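Local structure of putative gdp-fucose protein o-fucosyltransferase 1 (Caenorhabditis elegans, 3ZY4) at residues 214-219 with 281-286; 144-149 with 175-180. The protein is a putative GDP-fucose protein O-fucosyltransferase, by family a glycosyltransferase of the GT-B clan, probably built from two Rossmann-like lobes, as is usual in that clan. All coordinates share one frame; numbering follows the deposited sequence.

Contact 1: residues 214-219 with 281-286; sequences VAVHLR and KSVFVA. With SO4 (sulfate ion), chain C.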
loop_
_atom_site.group_PDB
_atom_site.type_symbol
_atom_site.label_atom_id
_atom_site.label_comp_id
_atom_site.label_asym_id
_atom_site.label_seq_id
_atom_site.Cartn_x
_atom_site.Cartn_y
_atom_site.Cartn_z
ATOM N N VAL A 214 37.164 -17.716 9.940
ATOM C CA VAL A 214 36.306 -16.565 10.195
ATOM C C VAL A 214 35.522 -16.284 8.900
ATOM O O VAL A 214 36.112 -16.184 7.827
ATOM C CB VAL A 214 37.143 -15.307 10.595
ATOM C CG1 VAL A 214 36.264 -14.042 10.748
ATOM C CG2 VAL A 214 37.902 -15.560 11.882
ATOM N N ALA A 215 34.198 -16.177 9.000
ATOM C CA ALA A 215 33.389 -15.732 7.863
ATOM C C ALA A 215 32.926 -14.298 8.082
ATOM O O ALA A 215 32.520 -13.934 9.184
ATOM C CB ALA A 215 32.178 -16.648 7.659
ATOM N N VAL A 216 33.017 -13.478 7.040
ATOM C CA VAL A 216 32.617 -12.074 7.139
ATOM C C VAL A 216 31.578 -11.720 6.085
ATOM O O VAL A 216 31.654 -12.194 4.949
ATOM C CB VAL A 216 33.816 -11.104 7.052
ATOM C CG1 VAL A 216 34.901 -11.539 8.018
ATOM C CG2 VAL A 216 34.381 -11.039 5.639
ATOM N N HIS A 217 30.601 -10.911 6.480
ATOM C CA HIS A 217 29.666 -10.337 5.523
ATOM C C HIS A 217 29.975 -8.869 5.310
ATOM O O HIS A 217 30.014 -8.082 6.260
ATOM C CB HIS A 217 28.227 -10.515 5.986
ATOM C CG HIS A 217 27.213 -9.985 5.016
ATOM N ND1 HIS A 217 26.021 -9.432 5.423
ATOM C CD2 HIS A 217 27.212 -9.930 3.661
ATOM C CE1 HIS A 217 25.326 -9.057 4.361
ATOM N NE2 HIS A 217 26.024 -9.354 3.276
ATOM N N LEU A 218 30.214 -8.501 4.059
ATOM C CA LEU A 218 30.497 -7.116 3.730
ATOM C C LEU A 218 29.389 -6.530 2.866
ATOM O O LEU A 218 28.978 -7.124 1.867
ATOM C CB LEU A 218 31.859 -6.996 3.034
ATOM C CG LEU A 218 33.050 -7.660 3.738
ATOM C CD1 LEU A 218 34.287 -7.576 2.866
ATOM C CD2 LEU A 218 33.293 -7.038 5.107
ATOM N N ARG A 219 28.910 -5.358 3.261
ATOM C CA ARG A 219 27.863 -4.662 2.532
ATOM C C ARG A 219 28.402 -3.289 2.154
ATOM O O ARG A 219 28.814 -2.520 3.030
ATOM C CB ARG A 219 26.612 -4.570 3.424
ATOM C CG ARG A 219 25.287 -4.322 2.710
ATOM C CD ARG A 219 24.641 -5.580 2.145
ATOM N NE ARG A 219 23.209 -5.406 1.883
ATOM C CZ ARG A 219 22.690 -4.802 0.814
ATOM N NH1 ARG A 219 23.469 -4.284 -0.134
ATOM N NH2 ARG A 219 21.376 -4.720 0.683
ATOM N N LYS A 281 42.771 -19.907 10.359
ATOM C CA LYS A 281 43.655 -20.428 9.316
ATOM C C LYS A 281 43.168 -20.074 7.912
ATOM O O LYS A 281 43.829 -20.391 6.914
ATOM C CB LYS A 281 43.853 -21.946 9.472
ATOM C CG LYS A 281 44.548 -22.326 10.775
ATOM C CD LYS A 281 45.077 -23.751 10.788
ATOM C CE LYS A 281 46.172 -23.897 11.858
ATOM N NZ LYS A 281 46.680 -25.292 11.975
ATOM N N SER A 282 42.008 -19.422 7.844
ATOM C CA SER A 282 41.461 -18.912 6.585
ATOM C C SER A 282 40.351 -17.916 6.873
ATOM O O SER A 282 39.807 -17.892 7.981
ATOM C CB SER A 282 40.945 -20.049 5.698
ATOM O OG SER A 282 39.931 -20.781 6.359
ATOM N N VAL A 283 40.035 -17.091 5.876
ATOM C CA VAL A 283 38.910 -16.170 5.958
ATOM C C VAL A 283 37.975 -16.403 4.779
ATOM O O VAL A 283 38.421 -16.683 3.658
ATOM C CB VAL A 283 39.369 -14.692 6.019
ATOM C CG1 VAL A 283 38.184 -13.745 5.975
ATOM C CG2 VAL A 283 40.181 -14.447 7.288
ATOM N N PHE A 284 36.678 -16.333 5.060
ATOM C CA PHE A 284 35.654 -16.408 4.013
ATOM C C PHE A 284 34.926 -15.087 3.917
ATOM O O PHE A 284 34.531 -14.519 4.935
ATOM C CB PHE A 284 34.645 -17.511 4.290
ATOM C CG PHE A 284 33.529 -17.565 3.275
ATOM C CD1 PHE A 284 33.773 -18.055 1.992
ATOM C CD2 PHE A 284 32.259 -17.082 3.586
ATOM C CE1 PHE A 284 32.749 -18.112 1.038
ATOM C CE2 PHE A 284 31.226 -17.126 2.638
ATOM C CZ PHE A 284 31.475 -17.636 1.362
ATOM N N VAL A 285 34.752 -14.597 2.692
ATOM C CA VAL A 285 34.074 -13.324 2.475
ATOM C C VAL A 285 32.853 -13.542 1.581
ATOM O O VAL A 285 32.939 -14.223 0.560
ATOM C CB VAL A 285 35.008 -12.292 1.829
ATOM C CG1 VAL A 285 34.284 -10.990 1.558
ATOM C CG2 VAL A 285 36.239 -12.034 2.720
ATOM N N ALA A 286 31.731 -12.965 2.005
ATOM C CA ALA A 286 30.547 -12.839 1.175
ATOM C C ALA A 286 30.172 -11.365 1.118
ATOM O O ALA A 286 30.182 -10.660 2.137
ATOM C CB ALA A 286 29.411 -13.665 1.735
HETATM S S SO4 C . 19.854 -6.246 3.574
HETATM O O1 SO4 C . 19.458 -5.581 2.344
HETATM O O2 SO4 C . 19.347 -7.625 3.560
HETATM O O3 SO4 C . 21.311 -6.280 3.604
HETATM O O4 SO4 C . 19.304 -5.599 4.764
#

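Contact 2: residues 144-149 with 175-180; sequences GGFDLN and PAPFPS. With BTB (2-[bis-(2-hydroxy-ethyl)-amino]-2-hydroxymethyl-propane-1,3-diol), chain F.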
loop_
_atom_site.group_PDB
_atom_site.type_symbol
_atom_site.label_atom_id
_atom_site.label_comp_id
_atom_site.label_asym_id
_atom_site.label_seq_id
_atom_site.Cartn_x
_atom_site.Cartn_y
_atom_site.Cartn_z
ATOM N N GLY A 144 -4.459 -3.921 13.917
ATOM C CA GLY A 144 -3.092 -4.364 13.675
ATOM C C GLY A 144 -2.886 -5.103 12.354
ATOM O O GLY A 144 -1.780 -5.553 12.076
ATOM N N GLY A 145 -3.939 -5.244 11.549
ATOM C CA GLY A 145 -3.872 -6.054 10.308
ATOM C C GLY A 145 -3.438 -7.500 10.572
ATOM O O GLY A 145 -4.149 -8.280 11.241
ATOM N N PHE A 146 -2.248 -7.859 10.080
ATOM C CA PHE A 146 -1.721 -9.214 10.277
ATOM C C PHE A 146 -0.905 -9.392 11.566
ATOM O O PHE A 146 -0.314 -10.449 11.778
ATOM C CB PHE A 146 -0.878 -9.642 9.038
ATOM C CG PHE A 146 0.129 -8.609 8.606
ATOM C CD1 PHE A 146 1.166 -8.213 9.459
ATOM C CD2 PHE A 146 0.048 -8.031 7.333
ATOM C CE1 PHE A 146 2.109 -7.225 9.063
ATOM C CE2 PHE A 146 0.968 -7.075 6.928
ATOM C CZ PHE A 146 2.004 -6.666 7.776
ATOM N N ASP A 147 -0.883 -8.392 12.447
ATOM C CA ASP A 147 -0.056 -8.505 13.652
ATOM C C ASP A 147 -0.527 -9.590 14.634
ATOM O O ASP A 147 0.296 -10.329 15.208
ATOM C CB ASP A 147 0.081 -7.158 14.342
ATOM C CG ASP A 147 1.019 -6.238 13.614
ATOM O OD1 ASP A 147 1.672 -6.714 12.664
ATOM O OD2 ASP A 147 1.103 -5.049 13.995
ATOM N N LEU A 148 -1.837 -9.693 14.809
ATOM C CA LEU A 148 -2.442 -10.639 15.775
ATOM C C LEU A 148 -1.965 -10.297 17.175
ATOM O O LEU A 148 -1.895 -11.142 18.073
ATOM C CB LEU A 148 -2.132 -12.093 15.400
ATOM C CG LEU A 148 -2.701 -12.502 14.042
ATOM C CD1 LEU A 148 -2.608 -13.970 13.907
ATOM C CD2 LEU A 148 -4.156 -12.059 13.904
ATOM N N ASN A 149 -1.683 -9.014 17.335
ATOM C CA ASN A 149 -1.017 -8.445 18.476
ATOM C C ASN A 149 -2.046 -7.940 19.456
ATOM O O ASN A 149 -1.738 -7.652 20.615
ATOM C CB ASN A 149 -0.199 -7.249 17.983
ATOM C CG ASN A 149 1.173 -7.198 18.594
ATOM O OD1 ASN A 149 1.442 -7.852 19.597
ATOM N ND2 ASN A 149 2.056 -6.420 17.992
ATOM N N PRO A 175 2.446 -11.111 4.777
ATOM C CA PRO A 175 1.668 -10.624 5.933
ATOM C C PRO A 175 2.489 -10.767 7.254
ATOM O O PRO A 175 2.182 -11.614 8.122
ATOM C CB PRO A 175 0.445 -11.548 5.926
ATOM C CG PRO A 175 1.013 -12.890 5.451
ATOM C CD PRO A 175 1.961 -12.438 4.319
ATOM N N ALA A 176 3.497 -9.899 7.410
ATOM C CA ALA A 176 4.447 -9.970 8.502
ATOM C C ALA A 176 5.143 -8.639 8.704
ATOM O O ALA A 176 5.366 -7.919 7.746
ATOM C CB ALA A 176 5.482 -11.026 8.246
ATOM N N PRO A 177 5.473 -8.306 9.952
ATOM C CA PRO A 177 6.319 -7.140 10.228
ATOM C C PRO A 177 7.650 -7.100 9.462
ATOM O O PRO A 177 8.323 -8.130 9.260
ATOM C CB PRO A 177 6.614 -7.269 11.730
ATOM C CG PRO A 177 5.458 -7.987 12.258
ATOM C CD PRO A 177 5.092 -8.999 11.200
ATOM N N PHE A 178 8.038 -5.892 9.077
ATOM C CA PHE A 178 9.391 -5.664 8.602
ATOM C C PHE A 178 9.875 -4.358 9.202
ATOM O O PHE A 178 9.207 -3.348 9.046
ATOM C CB PHE A 178 9.500 -5.586 7.084
ATOM C CG PHE A 178 10.905 -5.383 6.634
ATOM C CD1 PHE A 178 11.789 -6.466 6.611
ATOM C CD2 PHE A 178 11.383 -4.109 6.319
ATOM C CE1 PHE A 178 13.133 -6.276 6.276
ATOM C CE2 PHE A 178 12.742 -3.923 5.969
ATOM C CZ PHE A 178 13.586 -5.008 5.934
ATOM N N PRO A 179 11.038 -4.379 9.881
ATOM C CA PRO A 179 11.835 -5.591 10.137
ATOM C C PRO A 179 11.184 -6.507 11.174
ATOM O O PRO A 179 10.265 -6.081 11.892
ATOM C CB PRO A 179 13.152 -5.025 10.672
ATOM C CG PRO A 179 12.731 -3.757 11.361
ATOM C CD PRO A 179 11.655 -3.180 10.484
ATOM N N SER A 180 11.643 -7.752 11.242
ATOM C CA SER A 180 11.008 -8.775 12.059
ATOM C C SER A 180 11.073 -8.396 13.544
ATOM O O SER A 180 12.009 -7.699 13.991
ATOM C CB SER A 180 11.676 -10.143 11.844
ATOM O OG SER A 180 13.044 -10.097 12.259
HETATM C C1 BTB F . 1.695 -2.567 12.525
HETATM O O1 BTB F . 0.442 -3.166 12.138
HETATM C C2 BTB F . 2.536 -1.940 11.421
HETATM C C3 BTB F . 1.900 -1.003 10.409
HETATM O O3 BTB F . 1.588 -1.868 9.324
HETATM N N BTB F . 3.461 -2.786 10.648
HETATM C C5 BTB F . 3.084 -4.222 10.508
HETATM C C6 BTB F . 3.545 -5.138 11.623
HETATM O O6 BTB F . 4.826 -4.768 12.150
HETATM C C7 BTB F . 4.804 -2.466 11.133
HETATM C C8 BTB F . 5.852 -2.772 10.063
HETATM O O8 BTB F . 6.598 -3.860 10.609
HETATM O O HOH W 1 2.144 -11.231 10.966
#

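Contact 1: residues 214-219 with 281-286
Val216 overlaps Val285 through one methyl of each: CG2 of Val216 lies 3.6 Å from CG2 of Val285, the two side chains crossing at a slant. In Val216 this methyl stands between the backbone N and the carbonyl carbon (chi1 -50° for CG1, which sits beside N), which turns it toward the neighbouring strand. The other branch of Val285, CG1, meets CD1 of Leu218 at 3.7 Å, so one valine touches two residues spaced two apart on 214-218. Beta-branched valines suit such strands, being short, apolar and at ease in extended backbone.

On the other face small residues sit beside aromatic ones. The methyl of Ala215 rests at the ring edge of Phe284, CB to CD2 4.1 Å. CD2 of His217 lies 3.4 Å from the carbonyl O of Ala286, which is in the plane of the imidazole, while ND1 is hydrogen-bonded to OG of Ser337. The same oxygen accepts a hydrogen bond from the backbone N of Leu218 (2.9 Å), one of five that pair the strands in parallel, the longest being Val214 N to Ser282 O at 3.3 Å.

Beyond the strand end Arg219 presents two N-H groups to a sulfate, NE to O3 and NH2 to O1, both at 2.7 Å, and forms a salt bridge through NH1 with OD2 of Asp288. The sulfate, probably from the crystallisation liquor, is also hydrogen-bonded to Ser334 and Thr335.

Both strands lie inside the five-stranded parallel sheet, between strands 307-308 and 327-330. Helices 264-278 and 293-300 pack on the valine face, whereas helix 315-324 covers Phe284 and Ala215.

Contact 2: residues 144-149 with 175-180
Pro175 begins the second segment by lying against Phe146, its CA 3.4 Å from CD2 of the ring and its CB also touching that carbon. The peptide that follows it is laid over one ring face: N of Ala176 stands 3.3 Å above the centre, and C of Pro175 sits nearer the rim. With chi1 at 49°, CG of Phe146 lies between its own backbone N and carbonyl carbon, which swings the ring under this peptide. A flat aromatic suits the place because its face can lie against a planar peptide. A water alongside bridges the backbones, hydrogen-bonding to O of Phe146 and O of Pro175.

Pro177 then reaches CE1 of Phe146 with its CD at 4.1 Å, while its CG approaches the carboxylate of Asp147. At Phe178 the backbone N and O both hydrogen-bond O8 of BTB, probably from the crystallisation liquor and partly doubtful in fit, whose O1 donates to OD2 of Asp147 (2.7 Å).

Gly144 to Asp147 form a type II' turn, closed by Asp147 N bonding to Gly144 O, with Gly145 second at positive phi. With no direct hydrogen bond between the segments, their meeting rests on ring-to-peptide packing and a shared water.

In the fold
The two contacts lie on opposite sides of the chain's centre, 33 Å apart between centres and about 9 Å at their nearest atoms, without touching. They come in series along the chain: contact 2 closes before contact 1 opens, helix 195-208 lying between them. Contact 1 is sheet core, in the five-stranded parallel sheet formed by strands from 213 onward. Contact 2 joins loops that follow strands 136-138 and 168-171 of the other, mixed sheet. Helix 335-346 touches both, through Ser337 at His217 and Thr335 at Phe178. This is consistent with the two-lobed GT-B architecture, contact 2 probably lying on the first lobe and contact 1 in the second.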